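Local coordinates for protein Na-K-Cl cotransporter (Methanosarcina acetivorans, PDB 3G40) that probably takes part in the coupled transport of chloride and cations across the membrane, this chain being its C-terminal cytoplasmic domain, at residues R41-L52 / F75-T85; I131-G140 / A275-A283. One frame throughout, in Å; residues are numbered along the deposited sequence.

Contact 1: R41-L52 / F75-T85; sequences RDITYPKGSVKL and FQEEGVFSSWT
Arg41 sets CG anti to its backbone N (chi1 -177°) and bends at chi3, which carries the guanidinium across to Glu78; there NH1 of Arg41 meets OE1 of Glu78 at 2.8 Å, nearly along the C-O axis of the carboxylate and within the guanidinium plane, the two flat groups turned 38° apart. NH2 of the same arginine reaches OD1 of Asp42 at 3.0 Å; the guanidinium edge thus links Glu78 and Asp42, and NH1 has a further carboxylate partner in Asp38. Beside this bridge, both methyls of Val80 pack against Thr44, crossing it at about a right angle: CG1 of Val80 lies 3.2 Å from OG1 of Thr44, whose polar partner is the Leu40 carbonyl of its own helix. Val50 spreads its methyls over one face of the Phe75 ring, its CG2 4.2 Å from the ring centroid in a CH-pi contact, while Phe37 stacks with that ring. Beyond, strands 49-52 and 81-85 run parallel (9°), joined by Phe81 N to Gly48 O, Val50 N to Phe81 O, Ser83 N to Val50 O, Leu52 N to Ser83 O and Thr85 N to Leu52 O. Ser82 OG adds a bond to Val50 O (2.8 Å) and is itself bonded to Ser72 of helix 64-77. On the face of the sheet that carries Phe81, CD of the loop residue Lys47 lies 3.5 Å from CE1 of the ring. A Schellman motif with Gly79 as C-prime residue ends helix 64-77, the helix of the beta-alpha-beta crossover between strands 49-54 and 81-86. Glu78 OE2 pairs with Arg154 of the second subunit, so the charged network extends into the dimer interface, where the shared positive charges would be expected to favour an ionised Glu78.

Contact 2: I131-G140 / A275-A283; sequences IRKASMYRMG and ALDSGEENA
Gly140 faces Ser278 with their CA atoms 4.2 Å apart, where the chain leaving helix 124-136 enters its strand beside the end of strand 271-276. Arg138, at positive phi, is the C-prime residue of a Schellman motif: Met139 N returns to Ala134 O and Arg138 N to Ser135 O. Gly140 CA comes within 3.3 Å of Leu276 O. Past Leu276, residues 275-283 turn at Ser278, whose OG accepts from Glu280 N in an ST turn. The Glu281 carboxylate draws this turn together, OE1 taking Ser278 N at 2.7 Å and OE2 taking Gly279 N from above the carboxylate plane. CB of Ser278 sits against the Met139-Gly140 peptide, 3.6 Å from Gly140 N. Arg138, bent at chi3, offers NE to Glu280: the bond to OE1 of Glu280 is 3.1 Å long and nearly straight at 168°, lies in the guanidinium plane and uses the syn lone pair, whereas that from NE to OE2 of Glu280 is shorter, 2.9 Å, but weak because bent. The guanidinium and carboxylate planes stand 50° apart. Deeper in, CD2 of Leu276 meets CG2 of Ile131 at 3.8 Å. One water accepts from Ser135 OG and donates to Met139 O and Asp277 O, bridging the helix end to residues 275-283. Asp277 itself turns its carboxylate to the backbone N atoms of Asp179 and Leu180. The chemistry is graded from an apolar pair through a water-bridged set of backbone carbonyls to a salt bridge between exposed residues, fastening the two family regions where neighbouring antiparallel strands meet.

How the contacts relate
From the N terminus, the chain forms strand 22-27, then helix 30-44 and strand 49-54, then helix 64-77 and strand 81-86; contact 1 closes this short loop by pairing the two helix-strand units at one outer end of the sheet. After helix 94-103 and strand 112-116 it reaches helix 124-136, where contact 2 opens, and a much longer excursion through the second family region closes at the end of strand 271-276. The contacts therefore follow in series, neither nested nor crossed. Their centres lie about 20 Å apart and they do not touch, yet both reach the same mixed sheet: contact 1 at its parallel edge, contact 2 at the antiparallel junction between its halves.

Contact 1: R41-L52 / F75-T85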
loop_
_atom_site.group_PDB
_atom_site.type_symbol
_atom_site.label_atom_id
_atom_site.label_comp_id
_atom_site.label_asym_id
_atom_site.label_seq_id
_atom_site.Cartn_x
_atom_site.Cartn_y
_atom_site.Cartn_z
ATOM N N ARG A 41 6.139 6.558 -8.355
ATOM C CA ARG A 41 5.453 7.071 -9.540
ATOM C C ARG A 41 4.675 8.377 -9.230
ATOM O O ARG A 41 4.694 9.335 -10.015
ATOM C CB ARG A 41 4.515 6.021 -10.086
ATOM C CG ARG A 41 3.800 6.410 -11.354
ATOM C CD ARG A 41 2.538 5.596 -11.453
ATOM N NE ARG A 41 1.725 5.812 -10.255
ATOM C CZ ARG A 41 0.753 5.001 -9.846
ATOM N NH1 ARG A 41 0.469 3.906 -10.545
ATOM N NH2 ARG A 41 0.061 5.294 -8.739
ATOM N N ASP A 42 3.982 8.402 -8.099
ATOM C CA ASP A 42 3.193 9.590 -7.708
ATOM C C ASP A 42 4.086 10.804 -7.478
ATOM O O ASP A 42 3.669 11.935 -7.694
ATOM C CB ASP A 42 2.368 9.306 -6.441
ATOM C CG ASP A 42 1.303 8.250 -6.662
ATOM O OD1 ASP A 42 0.897 8.022 -7.825
ATOM O OD2 ASP A 42 0.879 7.634 -5.668
ATOM N N ILE A 43 5.328 10.571 -7.058
ATOM C CA ILE A 43 6.270 11.670 -6.857
ATOM C C ILE A 43 6.790 12.219 -8.193
ATOM O O ILE A 43 7.052 13.415 -8.324
ATOM C CB ILE A 43 7.457 11.235 -5.974
ATOM C CG1 ILE A 43 7.003 11.046 -4.523
ATOM C CG2 ILE A 43 8.604 12.236 -6.063
ATOM C CD1 ILE A 43 8.055 10.324 -3.640
ATOM N N THR A 44 6.909 11.349 -9.188
ATOM C CA THR A 44 7.606 11.689 -10.434
ATOM C C THR A 44 6.703 11.949 -11.649
ATOM O O THR A 44 7.142 12.544 -12.633
ATOM C CB THR A 44 8.646 10.584 -10.806
ATOM O OG1 THR A 44 7.993 9.311 -10.818
ATOM C CG2 THR A 44 9.773 10.541 -9.789
ATOM N N TYR A 45 5.458 11.487 -11.598
ATOM C CA TYR A 45 4.525 11.675 -12.711
ATOM C C TYR A 45 4.022 13.124 -12.819
ATOM O O TYR A 45 3.657 13.735 -11.810
ATOM C CB TYR A 45 3.323 10.741 -12.554
ATOM C CG TYR A 45 2.307 10.896 -13.653
ATOM C CD1 TYR A 45 1.206 11.741 -13.504
ATOM C CD2 TYR A 45 2.448 10.206 -14.845
ATOM C CE1 TYR A 45 0.286 11.893 -14.530
ATOM C CE2 TYR A 45 1.538 10.346 -15.862
ATOM C CZ TYR A 45 0.454 11.187 -15.702
ATOM O OH TYR A 45 -0.437 11.306 -16.741
ATOM N N PRO A 46 4.005 13.685 -14.041
ATOM C CA PRO A 46 4.474 13.092 -15.291
ATOM C C PRO A 46 5.863 13.604 -15.672
ATOM O O PRO A 46 6.263 14.694 -15.243
ATOM C CB PRO A 46 3.476 13.630 -16.325
ATOM C CG PRO A 46 2.811 14.829 -15.673
ATOM C CD PRO A 46 3.386 14.998 -14.284
ATOM N N LYS A 47 6.569 12.816 -16.475
ATOM C CA LYS A 47 7.843 13.224 -17.080
ATOM C C LYS A 47 8.971 13.503 -16.084
ATOM O O LYS A 47 10.006 14.033 -16.475
ATOM C CB LYS A 47 7.657 14.429 -18.014
ATOM C CG LYS A 47 6.682 14.209 -19.171
ATOM C CD LYS A 47 7.135 13.112 -20.106
ATOM C CE LYS A 47 6.370 13.170 -21.421
ATOM N NZ LYS A 47 7.057 12.417 -22.515
ATOM N N GLY A 48 8.771 13.165 -14.810
ATOM C CA GLY A 48 9.875 13.086 -13.865
ATOM C C GLY A 48 10.688 11.835 -14.227
ATOM O O GLY A 48 10.469 11.238 -15.281
ATOM N N SER A 49 11.621 11.420 -13.382
ATOM C CA SER A 49 12.335 10.170 -13.678
ATOM C C SER A 49 12.773 9.394 -12.450
ATOM O O SER A 49 12.913 9.954 -11.365
ATOM C CB SER A 49 13.549 10.419 -14.578
ATOM O OG SER A 49 14.567 11.110 -13.875
ATOM N N VAL A 50 13.023 8.102 -12.657
ATOM C CA VAL A 50 13.464 7.207 -11.601
ATOM C C VAL A 50 14.660 6.368 -12.089
ATOM O O VAL A 50 14.526 5.585 -13.022
ATOM C CB VAL A 50 12.338 6.247 -11.187
ATOM C CG1 VAL A 50 12.847 5.245 -10.174
ATOM C CG2 VAL A 50 11.116 7.041 -10.609
ATOM N N LYS A 51 15.816 6.549 -11.459
ATOM C CA LYS A 51 16.968 5.699 -11.714
ATOM C C LYS A 51 17.080 4.630 -10.635
ATOM O O LYS A 51 17.283 4.938 -9.465
ATOM C CB LYS A 51 18.256 6.524 -11.761
ATOM C CG LYS A 51 19.481 5.696 -12.150
ATOM C CD LYS A 51 20.664 6.605 -12.460
ATOM C CE LYS A 51 21.311 6.241 -13.797
ATOM N NZ LYS A 51 21.512 4.776 -13.965
ATOM N N LEU A 52 16.932 3.372 -11.033
ATOM C CA LEU A 52 17.059 2.278 -10.091
ATOM C C LEU A 52 18.516 1.865 -9.975
ATOM O O LEU A 52 19.110 1.426 -10.944
ATOM C CB LEU A 52 16.204 1.111 -10.547
ATOM C CG LEU A 52 14.744 1.498 -10.746
ATOM C CD1 LEU A 52 13.963 0.360 -11.365
ATOM C CD2 LEU A 52 14.087 1.968 -9.396
ATOM N N PHE A 75 7.928 1.650 -15.018
ATOM C CA PHE A 75 7.850 3.093 -14.822
ATOM C C PHE A 75 7.554 3.793 -16.136
ATOM O O PHE A 75 6.698 4.680 -16.204
ATOM C CB PHE A 75 9.117 3.656 -14.170
ATOM C CG PHE A 75 9.170 3.476 -12.666
ATOM C CD1 PHE A 75 10.105 2.631 -12.091
ATOM C CD2 PHE A 75 8.262 4.144 -11.827
ATOM C CE1 PHE A 75 10.171 2.458 -10.718
ATOM C CE2 PHE A 75 8.308 3.973 -10.444
ATOM C CZ PHE A 75 9.256 3.130 -9.885
ATOM N N GLN A 76 8.260 3.383 -17.187
ATOM C CA GLN A 76 8.075 3.974 -18.504
ATOM C C GLN A 76 6.648 3.803 -18.996
ATOM O O GLN A 76 6.072 4.736 -19.557
ATOM C CB GLN A 76 9.062 3.376 -19.529
ATOM C CG GLN A 76 10.521 3.720 -19.241
ATOM C CD GLN A 76 11.485 3.267 -20.341
ATOM O OE1 GLN A 76 11.265 3.514 -21.532
ATOM N NE2 GLN A 76 12.565 2.613 -19.939
ATOM N N GLU A 77 6.099 2.601 -18.819
ATOM C CA GLU A 77 4.702 2.328 -19.149
ATOM C C GLU A 77 3.739 3.247 -18.383
ATOM O O GLU A 77 2.668 3.573 -18.879
ATOM C CB GLU A 77 4.340 0.875 -18.825
ATOM C CG GLU A 77 5.168 -0.154 -19.559
ATOM C CD GLU A 77 4.864 -1.575 -19.115
ATOM O OE1 GLU A 77 4.245 -1.750 -18.041
ATOM O OE2 GLU A 77 5.251 -2.513 -19.847
ATOM N N GLU A 78 4.115 3.640 -17.173
ATOM C CA GLU A 78 3.219 4.435 -16.332
ATOM C C GLU A 78 3.547 5.931 -16.390
ATOM O O GLU A 78 3.127 6.712 -15.531
ATOM C CB GLU A 78 3.147 3.853 -14.896
ATOM C CG GLU A 78 2.686 2.374 -14.917
ATOM C CD GLU A 78 2.139 1.817 -13.589
ATOM O OE1 GLU A 78 1.695 2.598 -12.725
ATOM O OE2 GLU A 78 2.138 0.573 -13.424
ATOM N N GLY A 79 4.285 6.315 -17.432
ATOM C CA GLY A 79 4.491 7.709 -17.783
ATOM C C GLY A 79 5.642 8.422 -17.092
ATOM O O GLY A 79 5.677 9.657 -17.034
ATOM N N VAL A 80 6.591 7.650 -16.577
ATOM C CA VAL A 80 7.751 8.216 -15.884
ATOM C C VAL A 80 9.025 7.698 -16.578
ATOM O O VAL A 80 9.106 6.534 -16.942
ATOM C CB VAL A 80 7.722 7.839 -14.407
ATOM C CG1 VAL A 80 9.002 8.230 -13.702
ATOM C CG2 VAL A 80 6.480 8.545 -13.715
ATOM N N PHE A 81 9.997 8.571 -16.802
ATOM C CA PHE A 81 11.244 8.117 -17.436
ATOM C C PHE A 81 12.016 7.256 -16.444
ATOM O O PHE A 81 11.922 7.461 -15.229
ATOM C CB PHE A 81 12.073 9.318 -17.864
ATOM C CG PHE A 81 11.427 10.143 -18.932
ATOM C CD1 PHE A 81 11.050 11.461 -18.680
ATOM C CD2 PHE A 81 11.185 9.602 -20.190
ATOM C CE1 PHE A 81 10.458 12.227 -19.664
ATOM C CE2 PHE A 81 10.590 10.360 -21.184
ATOM C CZ PHE A 81 10.228 11.678 -20.926
ATOM N N SER A 82 12.786 6.288 -16.945
ATOM C CA SER A 82 13.465 5.402 -16.031
ATOM C C SER A 82 14.702 4.745 -16.636
ATOM O O SER A 82 14.785 4.522 -17.850
ATOM C CB SER A 82 12.508 4.308 -15.548
ATOM O OG SER A 82 13.077 3.613 -14.458
ATOM N N SER A 83 15.643 4.422 -15.767
ATOM C CA SER A 83 16.821 3.662 -16.171
ATOM C C SER A 83 17.224 2.808 -14.971
ATOM O O SER A 83 16.688 2.971 -13.876
ATOM C CB SER A 83 17.948 4.620 -16.564
ATOM O OG SER A 83 18.255 5.494 -15.492
ATOM N N TRP A 84 18.146 1.877 -15.172
ATOM C CA TRP A 84 18.554 1.027 -14.079
ATOM C C TRP A 84 20.018 0.664 -14.286
ATOM O O TRP A 84 20.526 0.668 -15.409
ATOM C CB TRP A 84 17.686 -0.245 -14.027
ATOM C CG TRP A 84 17.796 -1.083 -15.262
ATOM C CD1 TRP A 84 17.067 -0.956 -16.409
ATOM C CD2 TRP A 84 18.702 -2.180 -15.478
ATOM N NE1 TRP A 84 17.476 -1.899 -17.331
ATOM C CE2 TRP A 84 18.472 -2.662 -16.783
ATOM C CE3 TRP A 84 19.685 -2.791 -14.697
ATOM C CZ2 TRP A 84 19.192 -3.743 -17.331
ATOM C CZ3 TRP A 84 20.411 -3.865 -15.248
ATOM C CH2 TRP A 84 20.146 -4.328 -16.543
ATOM N N THR A 85 20.704 0.387 -13.192
ATOM C CA THR A 85 22.054 -0.165 -13.293
ATOM C C THR A 85 22.198 -1.092 -12.099
ATOM O O THR A 85 21.395 -1.030 -11.161
ATOM C CB THR A 85 23.125 0.940 -13.262
ATOM O OG1 THR A 85 24.419 0.365 -13.471
ATOM C CG2 THR A 85 23.129 1.643 -11.924
#

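Contact 2: I131-G140 / A275-A283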
loop_
_atom_site.group_PDB
_atom_site.type_symbol
_atom_site.label_atom_id
_atom_site.label_comp_id
_atom_site.label_asym_id
_atom_site.label_seq_id
_atom_site.Cartn_x
_atom_site.Cartn_y
_atom_site.Cartn_z
ATOM N N ILE A 131 23.185 10.762 3.618
ATOM C CA ILE A 131 22.431 12.014 3.630
ATOM C C ILE A 131 23.346 13.236 3.617
ATOM O O ILE A 131 23.109 14.201 2.892
ATOM C CB ILE A 131 21.501 12.074 4.856
ATOM C CG1 ILE A 131 20.371 11.051 4.700
ATOM C CG2 ILE A 131 20.947 13.481 5.052
ATOM C CD1 ILE A 131 19.511 10.889 5.929
ATOM N N ARG A 132 24.396 13.186 4.425
ATOM C CA ARG A 132 25.370 14.265 4.504
ATOM C C ARG A 132 26.084 14.439 3.152
ATOM O O ARG A 132 26.280 15.560 2.675
ATOM C CB ARG A 132 26.379 13.936 5.604
ATOM C CG ARG A 132 26.935 15.117 6.371
ATOM C CD ARG A 132 27.937 14.625 7.410
ATOM N NE ARG A 132 28.995 13.825 6.791
ATOM C CZ ARG A 132 30.264 14.210 6.686
ATOM N NH1 ARG A 132 30.649 15.379 7.181
ATOM N NH2 ARG A 132 31.152 13.419 6.096
ATOM N N LYS A 133 26.452 13.315 2.541
ATOM C CA LYS A 133 27.157 13.298 1.261
ATOM C C LYS A 133 26.313 13.799 0.086
ATOM O O LYS A 133 26.847 14.377 -0.861
ATOM C CB LYS A 133 27.641 11.878 0.939
ATOM C CG LYS A 133 28.707 11.310 1.873
ATOM C CD LYS A 133 30.117 11.732 1.470
ATOM C CE LYS A 133 31.166 11.001 2.303
ATOM N NZ LYS A 133 32.467 11.729 2.376
ATOM N N ALA A 134 25.002 13.562 0.134
ATOM C CA ALA A 134 24.130 13.874 -1.003
ATOM C C ALA A 134 24.175 15.353 -1.372
ATOM O O ALA A 134 24.098 15.714 -2.548
ATOM C CB ALA A 134 22.682 13.424 -0.734
ATOM N N SER A 135 24.310 16.204 -0.362
ATOM C CA SER A 135 24.358 17.644 -0.574
ATOM C C SER A 135 25.586 18.026 -1.396
ATOM O O SER A 135 25.541 18.952 -2.208
ATOM C CB SER A 135 24.372 18.369 0.772
ATOM O OG SER A 135 23.410 17.801 1.649
ATOM N N MET A 136 26.677 17.296 -1.190
ATOM C CA MET A 136 27.916 17.550 -1.903
ATOM C C MET A 136 27.738 17.419 -3.415
ATOM O O MET A 136 28.374 18.134 -4.192
ATOM C CB MET A 136 29.006 16.589 -1.420
ATOM C CG MET A 136 29.177 16.559 0.091
ATOM S SD MET A 136 30.403 15.353 0.633
ATOM C CE MET A 136 30.419 15.654 2.400
ATOM N N TYR A 137 26.877 16.496 -3.832
ATOM C CA TYR A 137 26.628 16.284 -5.252
ATOM C C TYR A 137 25.415 17.067 -5.752
ATOM O O TYR A 137 24.751 16.657 -6.710
ATOM C CB TYR A 137 26.473 14.789 -5.544
ATOM C CG TYR A 137 27.728 13.995 -5.249
ATOM C CD1 TYR A 137 27.930 13.415 -4.003
ATOM C CD2 TYR A 137 28.721 13.840 -6.211
ATOM C CE1 TYR A 137 29.080 12.695 -3.726
ATOM C CE2 TYR A 137 29.872 13.122 -5.942
ATOM C CZ TYR A 137 30.046 12.552 -4.698
ATOM O OH TYR A 137 31.187 11.837 -4.423
ATOM N N ARG A 138 25.137 18.196 -5.106
ATOM C CA ARG A 138 23.982 19.019 -5.465
ATOM C C ARG A 138 22.684 18.210 -5.476
ATOM O O ARG A 138 21.838 18.391 -6.356
ATOM C CB ARG A 138 24.196 19.662 -6.836
ATOM C CG ARG A 138 25.431 20.539 -6.933
ATOM C CD ARG A 138 25.771 20.832 -8.386
ATOM N NE ARG A 138 24.618 21.335 -9.130
ATOM C CZ ARG A 138 24.549 21.385 -10.458
ATOM N NH1 ARG A 138 25.566 20.955 -11.194
ATOM N NH2 ARG A 138 23.461 21.858 -11.053
ATOM N N MET A 139 22.524 17.312 -4.507
ATOM C CA MET A 139 21.327 16.481 -4.458
ATOM C C MET A 139 20.421 16.738 -3.253
ATOM O O MET A 139 20.886 16.897 -2.127
ATOM C CB MET A 139 21.686 14.993 -4.512
ATOM C CG MET A 139 22.027 14.492 -5.896
ATOM S SD MET A 139 22.433 12.735 -5.891
ATOM C CE MET A 139 20.829 11.954 -6.017
ATOM N N GLY A 140 19.120 16.762 -3.506
ATOM C CA GLY A 140 18.144 16.746 -2.434
ATOM C C GLY A 140 18.009 15.326 -1.917
ATOM O O GLY A 140 18.455 14.371 -2.569
ATOM N N ALA A 275 12.190 15.742 3.890
ATOM C CA ALA A 275 12.809 16.297 2.702
ATOM C C ALA A 275 13.923 17.300 3.008
ATOM O O ALA A 275 13.691 18.329 3.655
ATOM C CB ALA A 275 11.748 16.929 1.817
ATOM N N LEU A 276 15.134 16.994 2.531
ATOM C CA LEU A 276 16.279 17.893 2.667
ATOM C C LEU A 276 16.574 18.507 1.310
ATOM O O LEU A 276 16.733 17.790 0.321
ATOM C CB LEU A 276 17.504 17.133 3.185
ATOM C CG LEU A 276 18.865 17.831 3.171
ATOM C CD1 LEU A 276 18.902 19.037 4.102
ATOM C CD2 LEU A 276 19.948 16.831 3.551
ATOM N N ASP A 277 16.642 19.833 1.266
ATOM C CA ASP A 277 16.919 20.562 0.031
ATOM C C ASP A 277 18.360 20.371 -0.440
ATOM O O ASP A 277 19.259 20.129 0.363
ATOM C CB ASP A 277 16.723 22.061 0.245
ATOM C CG ASP A 277 15.272 22.453 0.354
ATOM O OD1 ASP A 277 14.389 21.576 0.248
ATOM O OD2 ASP A 277 15.027 23.654 0.536
ATOM N N SER A 278 18.579 20.517 -1.739
ATOM C CA SER A 278 19.937 20.555 -2.264
ATOM C C SER A 278 20.478 21.944 -1.987
ATOM O O SER A 278 21.687 22.147 -1.861
ATOM C CB SER A 278 19.942 20.308 -3.768
ATOM O OG SER A 278 19.239 21.336 -4.446
ATOM N N GLY A 279 19.563 22.901 -1.893
ATOM C CA GLY A 279 19.935 24.295 -1.728
ATOM C C GLY A 279 19.802 25.043 -3.041
ATOM O O GLY A 279 19.879 26.270 -3.087
ATOM N N GLU A 280 19.598 24.291 -4.118
ATOM C CA GLU A 280 19.483 24.872 -5.446
ATOM C C GLU A 280 18.033 25.014 -5.909
ATOM O O GLU A 280 17.760 25.698 -6.894
ATOM C CB GLU A 280 20.293 24.047 -6.452
ATOM C CG GLU A 280 21.774 23.977 -6.101
ATOM C CD GLU A 280 22.590 23.186 -7.113
ATOM O OE1 GLU A 280 21.991 22.425 -7.906
ATOM O OE2 GLU A 280 23.835 23.324 -7.109
ATOM N N GLU A 281 17.104 24.371 -5.208
ATOM C CA GLU A 281 15.694 24.493 -5.568
ATOM C C GLU A 281 15.139 25.862 -5.170
ATOM O O GLU A 281 15.472 26.406 -4.113
ATOM C CB GLU A 281 14.846 23.388 -4.927
ATOM C CG GLU A 281 15.503 22.021 -4.871
ATOM C CD GLU A 281 16.236 21.768 -3.565
ATOM O OE1 GLU A 281 16.271 20.602 -3.122
ATOM O OE2 GLU A 281 16.775 22.729 -2.978
ATOM N N ASN A 282 14.302 26.415 -6.041
ATOM C CA ASN A 282 13.518 27.599 -5.731
ATOM C C ASN A 282 12.066 27.236 -5.976
ATOM O O ASN A 282 11.556 27.389 -7.087
ATOM C CB ASN A 282 13.930 28.780 -6.611
ATOM C CG ASN A 282 13.180 30.062 -6.259
ATOM O OD1 ASN A 282 12.053 30.027 -5.751
ATOM N ND2 ASN A 282 13.806 31.204 -6.535
ATOM N N ALA A 283 11.411 26.726 -4.937
ATOM C CA ALA A 283 10.070 26.177 -5.083
ATOM C C ALA A 283 9.080 27.186 -5.656
ATOM O O ALA A 283 8.330 26.862 -6.572
ATOM C CB ALA A 283 9.564 25.620 -3.747
HETATM O O HOH W 1 21.220 18.211 0.181
#